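Local atomic coordinates of DUF2020 domain-containing protein (Corynebacterium diphtheriae, PDB entry 3V7B), a protein that is of unknown function; its single domain, of the DUF2020 family in the Mog1p/PsbP clan, folds as an antiparallel sheet with helices on both faces. Residues Q20-F25 / R43-G48; E27-D32 / Q47-R52; F53-C58 / V73-S78; R84-A89 / V116-K121; G106-H111 / Q133-A138. All blocks are in the same frame, centred on the assembly; numbering follows the deposited sequence.

All five contacts reach one antiparallel sheet. Contacts 1 and 2 both use strand 46-50, share Gln-47 and Gly-48 and have centres 10 Å apart. Strand 57-61 lies beside it in the sheet and carries contact 3, which is tied to contact 2 by the disulfide Cys-28 to Cys-58 and by the hydrogen bond of Tyr-30 OH to Pro-56 O. Contact 3 meets contact 4 where Met-76 SE touches Val-85 CG2. Contacts 4 and 5 sit on neighbouring strands, paired through Ala-118 O and Gly-107 N, with centres 12 Å apart. Contacts 1 and 4 lie on opposite sides of the chain's centre, their centres 25 Å apart. None of the contacts can be assigned to a site.

Contact 1: residues Q20-F25 / R43-G48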
# COMPACT_ATOMS: atom_id res chain seq x y z
N GLN A 20 -3.94 16.90 -3.41
CA GLN A 20 -3.18 17.64 -4.42
C GLN A 20 -2.45 16.77 -5.45
O GLN A 20 -1.74 17.29 -6.25
CB GLN A 20 -2.15 18.57 -3.76
CG GLN A 20 -2.72 19.87 -3.21
CD GLN A 20 -3.50 19.74 -1.92
OE1 GLN A 20 -2.92 19.51 -0.86
NE2 GLN A 20 -4.82 19.95 -2.00
N GLY A 21 -2.64 15.44 -5.40
CA GLY A 21 -2.06 14.57 -6.39
C GLY A 21 -0.54 14.70 -6.55
O GLY A 21 0.16 14.97 -5.64
N ARG A 22 -0.08 14.46 -7.77
CA ARG A 22 1.33 14.48 -8.21
C ARG A 22 2.12 15.79 -7.96
O ARG A 22 3.33 15.78 -7.95
CB ARG A 22 1.31 14.18 -9.72
CG ARG A 22 2.42 14.80 -10.52
CD ARG A 22 2.00 14.96 -11.98
NE ARG A 22 3.08 14.37 -12.73
CZ ARG A 22 3.22 13.07 -12.88
NH1 ARG A 22 4.26 12.63 -13.54
NH2 ARG A 22 2.29 12.21 -12.40
N GLU A 23 1.43 16.92 -7.84
CA GLU A 23 2.07 18.21 -7.50
C GLU A 23 2.05 18.43 -6.00
O GLU A 23 2.17 19.56 -5.55
CB GLU A 23 1.36 19.39 -8.17
CG GLU A 23 2.08 19.90 -9.41
CD GLU A 23 1.61 19.19 -10.66
OE1 GLU A 23 0.41 18.85 -10.75
OE2 GLU A 23 2.45 18.97 -11.55
N GLY A 24 1.86 17.37 -5.23
CA GLY A 24 1.98 17.49 -3.78
C GLY A 24 3.43 17.36 -3.29
O GLY A 24 4.34 16.78 -3.97
N PHE A 25 3.62 17.86 -2.07
CA PHE A 25 4.93 17.89 -1.42
C PHE A 25 5.02 17.05 -0.14
O PHE A 25 6.15 16.80 0.32
CB PHE A 25 5.34 19.36 -1.08
CG PHE A 25 4.35 20.08 -0.18
CD1 PHE A 25 3.59 21.16 -0.66
CD2 PHE A 25 4.16 19.68 1.15
CE1 PHE A 25 2.67 21.81 0.16
CE2 PHE A 25 3.25 20.34 1.97
CZ PHE A 25 2.51 21.40 1.49
N ARG A 43 12.63 7.92 -10.47
CA ARG A 43 12.71 9.22 -9.84
C ARG A 43 11.37 9.83 -9.39
O ARG A 43 10.37 9.69 -10.08
CB ARG A 43 13.44 10.19 -10.76
CG ARG A 43 14.87 9.72 -11.02
CD ARG A 43 15.52 10.58 -12.09
NE ARG A 43 16.86 10.15 -12.48
CZ ARG A 43 17.12 9.19 -13.39
NH1 ARG A 43 16.14 8.52 -13.98
NH2 ARG A 43 18.37 8.90 -13.73
N MSE A 44 11.39 10.53 -8.26
CA MSE A 44 10.19 11.16 -7.68
C MSE A 44 9.85 12.50 -8.33
O MSE A 44 10.69 13.44 -8.40
CB MSE A 44 10.35 11.39 -6.16
CG MSE A 44 9.01 11.53 -5.37
SE MSE A 44 8.13 9.81 -5.13
CE MSE A 44 9.43 8.91 -4.06
N THR A 45 8.61 12.61 -8.77
CA THR A 45 8.03 13.88 -9.17
C THR A 45 7.30 14.54 -8.01
O THR A 45 7.29 15.75 -7.89
CB THR A 45 7.00 13.69 -10.30
OG1 THR A 45 7.70 13.27 -11.48
CG2 THR A 45 6.39 15.02 -10.61
N GLY A 46 6.63 13.75 -7.20
CA GLY A 46 5.86 14.31 -6.09
C GLY A 46 5.22 13.19 -5.31
O GLY A 46 5.33 12.00 -5.72
N GLN A 47 4.54 13.55 -4.22
CA GLN A 47 3.92 12.58 -3.35
C GLN A 47 2.86 13.22 -2.51
O GLN A 47 2.88 14.39 -2.36
CB GLN A 47 4.96 11.90 -2.47
CG GLN A 47 5.55 12.77 -1.38
CD GLN A 47 6.79 12.11 -0.82
OE1 GLN A 47 7.89 12.48 -1.19
NE2 GLN A 47 6.61 11.13 0.04
N GLY A 48 1.92 12.43 -2.00
CA GLY A 48 0.89 12.98 -1.07
C GLY A 48 0.40 11.92 -0.11
O GLY A 48 0.83 10.78 -0.19
O HOH W 1 0.01 15.06 -3.17
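Gly-46 CA directs a hydrogen at Arg-22 O over 3.5 Å, at 155°, and the CA atoms of Arg-22 and Gly-46 are 5.0 Å apart, an approach that is possible because Gly-46 has no side chain to fit in beside Arg-22 O. That CA-H...O contact has a conventional companion one residue along, where Gln-47 N donates to Gly-24 O at 3.2 Å. The bond is straight at the hydrogen, 168°, yet the donor stands well above the carbonyl plane of Gly-24. The Gly-24 carbonyl carbon is also only 3.2 Å from Gln-47 O.

On the 20-25 side the chain makes a type I beta turn, closed by Gly-24 N bonding to Gly-21 O. This turn presents Gly-21 O and Gly-24 O to the strand, and a water donates to both Gly-21 O and Gln-47 O, so the strand carbonyl is met through solvent.

The main side-chain touch comes from Arg-22. Its chain leaves the contact at CB, then bends at chi3 (-130°) and lays one guanidinium face over Thr-45 CB. Thr-45 turns its methyl anti to its own N, which brings CG2 to 4.0 Å from Arg-22 CG. The far end of the arginine is held by Pro-64 O.

Thr-45 and Gly-46 both face Trp-61 and form a classic beta bulge, which opens strand 46-50. That strand is outermost in the sheet, with 57-61 as its partner, and segment 20-25 covers it in the loop leading to helix 33-40.

Contact 2: residues E27-D32 / Q47-R52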
# COMPACT_ATOMS: atom_id res chain seq x y z
N GLU A 27 5.20 14.61 2.80
CA GLU A 27 5.89 13.39 2.80
C GLU A 27 5.18 12.36 3.65
O GLU A 27 4.41 12.70 4.58
CB GLU A 27 7.35 13.59 3.21
CG GLU A 27 8.11 14.43 2.15
CD GLU A 27 9.62 14.50 2.36
OE1 GLU A 27 10.23 15.31 1.61
OE2 GLU A 27 10.18 13.80 3.29
N CYS A 28 5.43 11.11 3.32
CA CYS A 28 4.84 9.99 4.06
C CYS A 28 5.40 9.91 5.45
O CYS A 28 6.63 9.88 5.60
CB CYS A 28 5.20 8.71 3.35
SG CYS A 28 4.29 7.30 3.95
N PRO A 29 4.55 9.82 6.49
CA PRO A 29 5.17 9.78 7.86
C PRO A 29 5.97 8.55 8.16
O PRO A 29 6.86 8.59 9.03
CB PRO A 29 3.97 9.94 8.83
CG PRO A 29 2.88 10.51 8.00
CD PRO A 29 3.12 10.08 6.53
N TYR A 30 5.79 7.50 7.37
CA TYR A 30 6.43 6.25 7.71
C TYR A 30 7.30 5.64 6.62
O TYR A 30 7.70 4.51 6.74
CB TYR A 30 5.37 5.22 8.14
CG TYR A 30 4.19 5.10 7.24
CD1 TYR A 30 4.19 4.17 6.23
CD2 TYR A 30 3.06 5.93 7.39
CE1 TYR A 30 3.10 4.01 5.41
CE2 TYR A 30 1.95 5.80 6.55
CZ TYR A 30 1.98 4.86 5.57
OH TYR A 30 0.89 4.72 4.77
N LEU A 31 7.51 6.34 5.51
CA LEU A 31 8.35 5.81 4.42
C LEU A 31 9.17 7.01 3.91
O LEU A 31 8.60 8.03 3.53
CB LEU A 31 7.52 5.25 3.30
CG LEU A 31 6.84 3.91 3.51
CD1 LEU A 31 6.10 3.45 2.24
CD2 LEU A 31 7.84 2.82 3.95
N ASP A 32 10.48 6.85 3.87
CA ASP A 32 11.34 7.89 3.36
C ASP A 32 11.27 7.97 1.84
O ASP A 32 11.39 6.94 1.15
CB ASP A 32 12.76 7.55 3.82
CG ASP A 32 13.81 8.50 3.29
OD1 ASP A 32 14.03 9.52 3.98
OD2 ASP A 32 14.43 8.23 2.19
N GLN A 47 4.54 13.55 -4.22
CA GLN A 47 3.92 12.58 -3.35
C GLN A 47 2.86 13.22 -2.51
O GLN A 47 2.88 14.39 -2.36
CB GLN A 47 4.96 11.90 -2.47
CG GLN A 47 5.55 12.77 -1.38
CD GLN A 47 6.79 12.11 -0.82
OE1 GLN A 47 7.89 12.48 -1.19
NE2 GLN A 47 6.61 11.13 0.04
N GLY A 48 1.92 12.43 -2.00
CA GLY A 48 0.89 12.98 -1.07
C GLY A 48 0.40 11.92 -0.11
O GLY A 48 0.83 10.78 -0.19
N VAL A 49 -0.37 12.38 0.85
CA VAL A 49 -0.91 11.59 1.88
C VAL A 49 -2.44 11.79 1.87
O VAL A 49 -2.96 12.87 1.50
CB VAL A 49 -0.42 12.03 3.29
CG1 VAL A 49 1.10 11.94 3.42
CG2 VAL A 49 -0.86 13.47 3.54
N ASP A 50 -3.15 10.76 2.31
CA ASP A 50 -4.59 10.77 2.37
C ASP A 50 -4.94 10.49 3.79
O ASP A 50 -4.86 9.35 4.23
CB ASP A 50 -5.17 9.74 1.36
CG ASP A 50 -6.73 9.66 1.37
OD1 ASP A 50 -7.39 10.23 2.29
OD2 ASP A 50 -7.27 9.06 0.42
N THR A 51 -5.33 11.53 4.52
CA THR A 51 -5.58 11.45 5.95
C THR A 51 -7.01 11.00 6.28
O THR A 51 -7.44 11.08 7.46
CB THR A 51 -5.35 12.81 6.61
OG1 THR A 51 -6.17 13.78 5.96
CG2 THR A 51 -3.91 13.19 6.46
N ARG A 52 -7.75 10.57 5.27
CA ARG A 52 -9.05 9.87 5.59
C ARG A 52 -8.88 8.61 6.43
O ARG A 52 -9.75 8.26 7.25
CB ARG A 52 -9.88 9.56 4.35
CG ARG A 52 -10.38 10.81 3.67
CD ARG A 52 -11.12 10.49 2.38
NE ARG A 52 -10.26 9.71 1.49
CZ ARG A 52 -10.70 8.92 0.49
NH1 ARG A 52 -12.01 8.85 0.20
NH2 ARG A 52 -9.85 8.22 -0.27
O HOH W 2 8.14 10.29 1.96
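Gln-47, Glu-27 and Val-49 bury most of the surface where the loop before helix 33-40 runs over edge strand 46-50 of the sheet in an alpha-beta-alpha sandwich, with the disulfide Cys-28 to Cys-58 stitching that loop to the next strand. Gln-47 and Val-49 both aim at the loop from the same face of the strand, and Glu-27 points outward while its CB and CG still brush the glutamine.

The Gln-47 side chain runs out extended from a CG wedged between backbone N and carbonyl carbon (chi1 71°). Its NE2 ends 3.6 Å from Glu-27 CA. NE2 and Cys-28 N are both donors, 3.5 Å apart, and a single water settles them: it accepts from NE2 at 2.6 Å and from Cys-28 N at 3.1 Å, and donates to Leu-31 O. The other end of the amide is taken by Ser-33 OG, so both ends of a buried group are engaged and its rotation is fixed. Glu-27 CG lies 3.9 Å from Gln-47 OE1, with carboxylate and amide planes only 11° apart.

Val-49 supplies the apolar half. With CG1 beside its own N (chi1 -60°), that methyl comes to 3.6 Å from Glu-27 O, and its apolar touch on Pro-29 CD is looser. Further along the strand Asp-50 OD1 accepts from Arg-52 N, an Asx turn, as the arginine grips the carboxylate side-on.

Within the loop, Cys-28 SG stands 3.6 Å above the plane of the Tyr-30 ring, over its centre.

Contact 3: residues F53-C58 / V73-S78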
# COMPACT_ATOMS: atom_id res chain seq x y z
N PHE A 53 -7.72 8.02 6.29
CA PHE A 53 -7.36 6.77 6.99
C PHE A 53 -6.70 7.13 8.31
O PHE A 53 -5.95 8.09 8.34
CB PHE A 53 -6.44 5.96 6.12
CG PHE A 53 -7.04 5.67 4.75
CD1 PHE A 53 -7.88 4.58 4.53
CD2 PHE A 53 -6.81 6.52 3.72
CE1 PHE A 53 -8.47 4.33 3.26
CE2 PHE A 53 -7.36 6.29 2.44
CZ PHE A 53 -8.19 5.20 2.21
N ASP A 54 -6.96 6.37 9.36
CA ASP A 54 -6.30 6.64 10.67
C ASP A 54 -4.77 6.78 10.47
O ASP A 54 -4.15 7.75 10.94
CB ASP A 54 -6.54 5.51 11.68
CG ASP A 54 -8.01 5.27 12.01
OD1 ASP A 54 -8.89 6.08 11.63
OD2 ASP A 54 -8.25 4.22 12.66
N THR A 55 -4.18 5.82 9.76
CA THR A 55 -2.81 5.93 9.28
C THR A 55 -2.88 6.45 7.88
O THR A 55 -3.42 5.76 6.99
CB THR A 55 -2.06 4.57 9.29
OG1 THR A 55 -1.97 4.11 10.65
CG2 THR A 55 -0.68 4.76 8.73
N PRO A 56 -2.35 7.66 7.64
CA PRO A 56 -2.52 8.17 6.27
C PRO A 56 -1.98 7.27 5.21
O PRO A 56 -0.92 6.71 5.38
CB PRO A 56 -1.73 9.49 6.29
CG PRO A 56 -1.78 9.92 7.71
CD PRO A 56 -1.54 8.61 8.43
N ALA A 57 -2.70 7.15 4.11
CA ALA A 57 -2.23 6.47 2.92
C ALA A 57 -1.21 7.37 2.25
O ALA A 57 -1.32 8.58 2.34
CB ALA A 57 -3.38 6.21 2.01
N CYS A 58 -0.21 6.77 1.61
CA CYS A 58 0.88 7.55 0.99
C CYS A 58 0.93 7.13 -0.49
O CYS A 58 0.92 5.95 -0.85
CB CYS A 58 2.24 7.29 1.64
SG CYS A 58 2.30 7.79 3.39
N VAL A 73 -2.77 1.68 4.50
CA VAL A 73 -3.00 1.07 5.78
C VAL A 73 -4.47 1.18 6.22
O VAL A 73 -5.03 2.26 6.29
CB VAL A 73 -2.06 1.61 6.87
CG1 VAL A 73 -2.34 0.87 8.22
CG2 VAL A 73 -0.59 1.36 6.45
N ARG A 74 -5.14 0.05 6.48
CA ARG A 74 -6.55 0.03 6.77
C ARG A 74 -6.77 -0.51 8.19
O ARG A 74 -6.21 -1.51 8.57
CB ARG A 74 -7.31 -0.89 5.84
CG ARG A 74 -7.58 -0.40 4.46
CD ARG A 74 -7.99 1.00 4.28
NE ARG A 74 -9.22 1.33 5.03
CZ ARG A 74 -10.47 1.21 4.60
NH1 ARG A 74 -10.72 0.86 3.37
NH2 ARG A 74 -11.48 1.51 5.41
N HIS A 75 -7.52 0.18 8.96
CA HIS A 75 -7.97 -0.38 10.24
C HIS A 75 -9.45 -0.65 10.07
O HIS A 75 -10.31 0.28 10.05
CB HIS A 75 -7.68 0.57 11.39
CG HIS A 75 -6.22 0.68 11.75
ND1 HIS A 75 -5.31 1.37 10.97
CD2 HIS A 75 -5.52 0.25 12.87
CE1 HIS A 75 -4.10 1.30 11.53
NE2 HIS A 75 -4.22 0.62 12.70
N MSE A 76 -9.79 -1.91 9.88
CA MSE A 76 -11.19 -2.31 9.63
C MSE A 76 -11.91 -2.62 10.95
O MSE A 76 -11.27 -2.85 11.98
CB MSE A 76 -11.28 -3.52 8.69
CG MSE A 76 -10.59 -3.32 7.31
SE MSE A 76 -11.11 -1.65 6.36
CE MSE A 76 -12.83 -2.27 5.70
N PRO A 77 -13.27 -2.57 10.95
CA PRO A 77 -14.11 -2.94 12.13
C PRO A 77 -14.00 -4.37 12.56
O PRO A 77 -14.40 -4.70 13.69
CB PRO A 77 -15.55 -2.74 11.62
CG PRO A 77 -15.44 -1.86 10.45
CD PRO A 77 -14.10 -2.09 9.82
N SER A 78 -13.53 -5.23 11.66
CA SER A 78 -13.28 -6.63 11.98
C SER A 78 -12.18 -7.24 11.10
O SER A 78 -11.77 -6.68 10.06
CB SER A 78 -14.51 -7.50 11.74
OG SER A 78 -14.80 -7.49 10.34
O HOH W 3 -3.80 4.31 4.82
O HOH W 4 -5.65 3.36 8.85
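Phe-53 overlaps the bent end of Arg-74, with CE1 3.5 Å from Arg-74 CD. The arginine starts away from segment 53-58 and folds back through chi2 (-41°) and chi3 (-59°). This sets NE at the edge of the phenyl ring, in its plane, and CE1 over one face of the guanidinium; the two planes are 65° apart. Met-76 SE covers the opposite guanidinium face, 3.3 Å above it, so the group is sandwiched. Its nitrogens are spent elsewhere: NE in a salt bridge to Asp-7, NH1 and NH2 on the carbonyls of Pro-11 and Leu-10. Being gripped on all three nitrogens should leave it little freedom to turn.

The setting is the open end of the beta hairpin 57-61/69-75. Cys-58 still pairs with Val-71, but beyond it the chains diverge and two waters bridge them. Val-73 O accepts from both, and one of them also donates to Thr-55 O at 2.6 Å. The other accepts from Thr-55 N at 3.0 Å and lies 2.9 Å from His-75 ND1.

Apolar contact persists alongside this solvent. Thr-55 CB rests 3.8 Å from Val-73 CB, its methyl CG2 also on the valine, while OG1 comes 3.6 Å from His-75 CE1. Asp-54 OD2, hydrogen-bonded to His-6, sits beside His-75 CB.

Contact 4: residues R84-A89 / V116-K121; sequences RVVDWA and VYAVQK
Val-86 presses both its methyls onto the backbone of strand 114-121, the central touch of a helix laid on a sheet within an alpha-beta-alpha sandwich. Helix 84-89 runs nearly antiparallel to strand 116-121, at 166°, with the axes 7.5 Å apart and two alanines among the residues between them.

CG1 of Val-86, anti to its own N (chi1 168°), reaches Ala-118 O at 3.4 Å. CG2 takes the next peptide: it lies 3.5 Å from Val-119 C and then meets Gln-120 CB at 3.7 Å, so the valine sits over the backbone between Ala-118 and Gln-120, which both face the helix. One turn on, Ala-89 CB sits 4.0 Å from Ala-118 CB, alanine against alanine. Val-116 finishes the row by pointing CG2 at Ala-89 O, 3.7 Å away, so a methyl lies against a carbonyl near the end of the helix.

Around this first shell, the neighbouring strand 124-130 sends Val-127 against Val-85, Ala-89 and Ala-118, widening the floor under the helix. On the helix's outer flank Trp-88 meets Phe-12 edge-to-face and Arg-84 makes a cation-pi contact with the same ring, while also bridging to Glu-81. The other face of the strand belongs to helix 135-149: Tyr-117 and Val-119 turn that way, which makes 116-121 a strand covered on both sides.

Strand 105-111 flanks it through the bond of Ala-118 to Gly-107, and there Val-86 CG1 comes 3.5 Å from Gly-106 CA, a glycine that offers no side chain in the way.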
# COMPACT_ATOMS: atom_id res chain seq x y z
N ARG A 84 -11.42 -9.08 3.54
CA ARG A 84 -12.13 -8.67 2.32
C ARG A 84 -11.29 -7.69 1.51
O ARG A 84 -11.18 -7.78 0.27
CB ARG A 84 -13.45 -8.03 2.75
CG ARG A 84 -14.40 -7.72 1.62
CD ARG A 84 -15.70 -7.13 2.16
NE ARG A 84 -16.62 -6.90 1.09
CZ ARG A 84 -17.72 -6.15 1.18
NH1 ARG A 84 -18.07 -5.56 2.32
NH2 ARG A 84 -18.48 -6.03 0.12
N VAL A 85 -10.65 -6.76 2.20
CA VAL A 85 -9.68 -5.80 1.59
C VAL A 85 -8.54 -6.56 0.90
O VAL A 85 -8.25 -6.38 -0.29
CB VAL A 85 -9.06 -4.85 2.64
CG1 VAL A 85 -7.99 -3.95 2.00
CG2 VAL A 85 -10.15 -3.97 3.28
N VAL A 86 -7.92 -7.46 1.65
CA VAL A 86 -6.80 -8.19 1.13
C VAL A 86 -7.20 -9.05 -0.10
O VAL A 86 -6.49 -9.06 -1.09
CB VAL A 86 -6.14 -9.02 2.24
CG1 VAL A 86 -5.16 -10.00 1.64
CG2 VAL A 86 -5.43 -8.15 3.30
N ASP A 87 -8.37 -9.72 -0.04
CA ASP A 87 -8.84 -10.54 -1.13
C ASP A 87 -9.25 -9.68 -2.31
O ASP A 87 -9.13 -10.10 -3.47
CB ASP A 87 -10.05 -11.42 -0.67
CG ASP A 87 -9.66 -12.50 0.26
OD1 ASP A 87 -8.43 -12.63 0.60
OD2 ASP A 87 -10.58 -13.27 0.65
N TRP A 88 -9.72 -8.48 -2.06
CA TRP A 88 -10.02 -7.56 -3.18
C TRP A 88 -8.75 -7.12 -3.90
O TRP A 88 -8.67 -7.25 -5.14
CB TRP A 88 -10.81 -6.39 -2.64
CG TRP A 88 -10.79 -5.15 -3.46
CD1 TRP A 88 -11.46 -4.88 -4.65
CD2 TRP A 88 -10.02 -3.91 -3.16
NE1 TRP A 88 -11.15 -3.60 -5.12
CE2 TRP A 88 -10.31 -2.97 -4.26
CE3 TRP A 88 -9.18 -3.51 -2.12
CZ2 TRP A 88 -9.76 -1.69 -4.29
CZ3 TRP A 88 -8.61 -2.24 -2.18
CH2 TRP A 88 -8.90 -1.35 -3.24
N ALA A 89 -7.72 -6.72 -3.12
CA ALA A 89 -6.47 -6.20 -3.68
C ALA A 89 -5.64 -7.31 -4.35
O ALA A 89 -4.98 -7.07 -5.35
CB ALA A 89 -5.64 -5.52 -2.63
N VAL A 116 1.39 -6.10 -6.66
CA VAL A 116 0.64 -5.87 -5.43
C VAL A 116 1.16 -6.76 -4.31
O VAL A 116 1.68 -7.86 -4.53
CB VAL A 116 -0.89 -6.11 -5.63
CG1 VAL A 116 -1.15 -7.60 -5.99
CG2 VAL A 116 -1.73 -5.53 -4.45
N TYR A 117 1.02 -6.28 -3.08
CA TYR A 117 1.37 -7.03 -1.93
C TYR A 117 0.38 -6.60 -0.88
O TYR A 117 0.31 -5.39 -0.49
CB TYR A 117 2.84 -6.79 -1.48
CG TYR A 117 3.29 -7.71 -0.32
CD1 TYR A 117 4.02 -8.89 -0.60
CD2 TYR A 117 3.06 -7.39 1.01
CE1 TYR A 117 4.44 -9.73 0.40
CE2 TYR A 117 3.48 -8.23 2.03
CZ TYR A 117 4.20 -9.41 1.71
OH TYR A 117 4.66 -10.28 2.66
N ALA A 118 -0.42 -7.55 -0.44
CA ALA A 118 -1.56 -7.27 0.45
C ALA A 118 -1.68 -8.28 1.55
O ALA A 118 -1.78 -9.48 1.33
CB ALA A 118 -2.86 -7.19 -0.33
N VAL A 119 -1.59 -7.80 2.80
CA VAL A 119 -1.62 -8.68 3.94
C VAL A 119 -2.45 -8.12 5.06
O VAL A 119 -2.67 -6.93 5.14
CB VAL A 119 -0.23 -8.99 4.53
CG1 VAL A 119 0.60 -9.92 3.54
CG2 VAL A 119 0.51 -7.65 4.87
N GLN A 120 -3.00 -9.02 5.84
CA GLN A 120 -3.68 -8.59 7.09
C GLN A 120 -3.22 -9.37 8.30
O GLN A 120 -2.71 -10.48 8.22
CB GLN A 120 -5.19 -8.67 6.93
CG GLN A 120 -5.82 -10.03 6.69
CD GLN A 120 -5.78 -11.05 7.80
OE1 GLN A 120 -5.99 -10.79 9.02
NE2 GLN A 120 -5.53 -12.24 7.40
N LYS A 121 -3.49 -8.75 9.44
CA LYS A 121 -3.16 -9.25 10.76
C LYS A 121 -4.31 -8.74 11.60
O LYS A 121 -4.46 -7.53 11.79
CB LYS A 121 -1.82 -8.71 11.30
CG LYS A 121 -1.48 -9.31 12.66
CD LYS A 121 -0.03 -9.10 13.13
CE LYS A 121 0.22 -7.74 13.76
NZ LYS A 121 1.34 -7.82 14.78

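Contact 5: residues G106-H111 / Q133-A138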
# COMPACT_ATOMS: atom_id res chain seq x y z
N GLY A 106 -1.82 -12.85 3.33
CA GLY A 106 -2.57 -12.28 2.25
C GLY A 106 -1.99 -12.82 0.93
O GLY A 106 -1.70 -14.01 0.89
N GLY A 107 -1.77 -11.95 -0.04
CA GLY A 107 -1.31 -12.35 -1.41
C GLY A 107 -0.40 -11.33 -2.07
O GLY A 107 -0.32 -10.16 -1.66
N ARG A 108 0.26 -11.76 -3.14
CA ARG A 108 1.22 -10.96 -3.84
C ARG A 108 1.28 -11.47 -5.29
O ARG A 108 0.97 -12.65 -5.55
CB ARG A 108 2.61 -11.03 -3.18
CG ARG A 108 3.15 -12.43 -2.99
CD ARG A 108 4.60 -12.47 -2.55
NE ARG A 108 4.99 -13.87 -2.33
CZ ARG A 108 6.25 -14.30 -2.15
NH1 ARG A 108 7.25 -13.42 -2.13
NH2 ARG A 108 6.50 -15.61 -1.98
N ALA A 109 1.64 -10.59 -6.20
CA ALA A 109 1.68 -10.88 -7.63
C ALA A 109 2.47 -9.73 -8.28
O ALA A 109 2.37 -8.54 -7.82
CB ALA A 109 0.27 -10.92 -8.23
N GLY A 110 3.28 -10.08 -9.28
CA GLY A 110 4.00 -9.08 -10.05
C GLY A 110 3.81 -9.43 -11.52
O GLY A 110 4.12 -10.54 -11.90
N HIS A 111 3.22 -8.54 -12.33
CA HIS A 111 3.00 -8.81 -13.79
C HIS A 111 3.42 -7.61 -14.63
O HIS A 111 3.96 -6.65 -14.11
CB HIS A 111 1.52 -9.10 -14.07
CG HIS A 111 0.95 -10.20 -13.23
ND1 HIS A 111 1.44 -11.47 -13.23
CD2 HIS A 111 -0.13 -10.20 -12.34
CE1 HIS A 111 0.72 -12.23 -12.38
NE2 HIS A 111 -0.24 -11.45 -11.83
N GLN A 133 7.20 -4.50 -12.20
CA GLN A 133 6.80 -5.86 -12.45
C GLN A 133 7.19 -6.81 -11.34
O GLN A 133 6.66 -7.92 -11.28
CB GLN A 133 7.40 -6.34 -13.73
CG GLN A 133 6.93 -5.49 -14.90
CD GLN A 133 7.17 -6.20 -16.21
OE1 GLN A 133 6.95 -7.43 -16.31
NE2 GLN A 133 7.59 -5.45 -17.22
N GLN A 134 8.07 -6.35 -10.45
CA GLN A 134 8.62 -7.20 -9.36
C GLN A 134 7.89 -7.05 -8.08
O GLN A 134 8.02 -6.01 -7.48
CB GLN A 134 10.05 -6.82 -9.08
CG GLN A 134 10.96 -6.90 -10.30
CD GLN A 134 10.80 -5.75 -11.33
OE1 GLN A 134 10.54 -4.59 -10.99
NE2 GLN A 134 10.98 -6.10 -12.62
N SER A 135 7.21 -8.10 -7.63
CA SER A 135 6.38 -8.03 -6.41
C SER A 135 7.30 -7.86 -5.17
O SER A 135 6.85 -7.41 -4.11
CB SER A 135 5.50 -9.29 -6.28
OG SER A 135 6.28 -10.45 -6.16
N LEU A 136 8.58 -8.26 -5.30
CA LEU A 136 9.53 -8.01 -4.24
C LEU A 136 9.56 -6.53 -3.87
O LEU A 136 9.69 -6.22 -2.74
CB LEU A 136 10.96 -8.52 -4.57
CG LEU A 136 12.04 -8.39 -3.46
CD1 LEU A 136 11.60 -8.93 -2.08
CD2 LEU A 136 13.39 -8.99 -3.91
N LYS A 137 9.41 -5.62 -4.82
CA LYS A 137 9.45 -4.19 -4.51
C LYS A 137 8.31 -3.75 -3.56
O LYS A 137 8.53 -3.06 -2.57
CB LYS A 137 9.49 -3.37 -5.80
CG LYS A 137 10.85 -3.51 -6.48
CD LYS A 137 10.81 -2.90 -7.88
CE LYS A 137 12.16 -2.98 -8.59
NZ LYS A 137 12.19 -2.10 -9.84
N ALA A 138 7.12 -4.23 -3.87
CA ALA A 138 5.91 -4.01 -3.11
C ALA A 138 6.05 -4.68 -1.74
O ALA A 138 5.66 -4.11 -0.68
CB ALA A 138 4.70 -4.58 -3.87
O HOH W 5 7.54 -10.92 -3.66
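This is a surface contact, mostly backbone with side-chain methylenes, where the start of helix 135-149 meets the C-terminal end of strand 105-111. Gly-110 is the point of closest approach: its CA is 3.2 Å from Gln-133 O and 4.5 Å from Ser-135 CA, a spacing that a residue without a side chain allows. Beside it, Gln-133 CA sets a hydrogen toward His-111 O over 3.4 Å, a bent CA-H...O contact at 136°. Gln-133 CG also packs 3.3 Å from that oxygen, since CG stands beside the glutamine's own N (chi1 -60°) and the chain then runs out extended past the carbonyl.

Ser-135 buries the most surface. Its CB lies 3.6 Å from Ala-109 O, and its hydroxyl, lodged between N and carbonyl carbon (chi1 62°), turns toward Arg-108. Their meeting is through water: a solvent molecule accepts from Arg-108 NH1 at 2.9 Å and lies 2.8 Å from Ser-135 OG. Arg-108 runs out extended beyond CG, NH1 also forming a salt bridge to Glu-139 one turn up the helix and NE bonding to Pro-97 O.

Ala-138 continues inward onto Tyr-117 of the adjoining strand. Here helix 135-149 covers one face of the antiparallel sheet and helix 79-89 the other, an alpha-beta-alpha sandwich consistent with the Mog1p/PsbP clan.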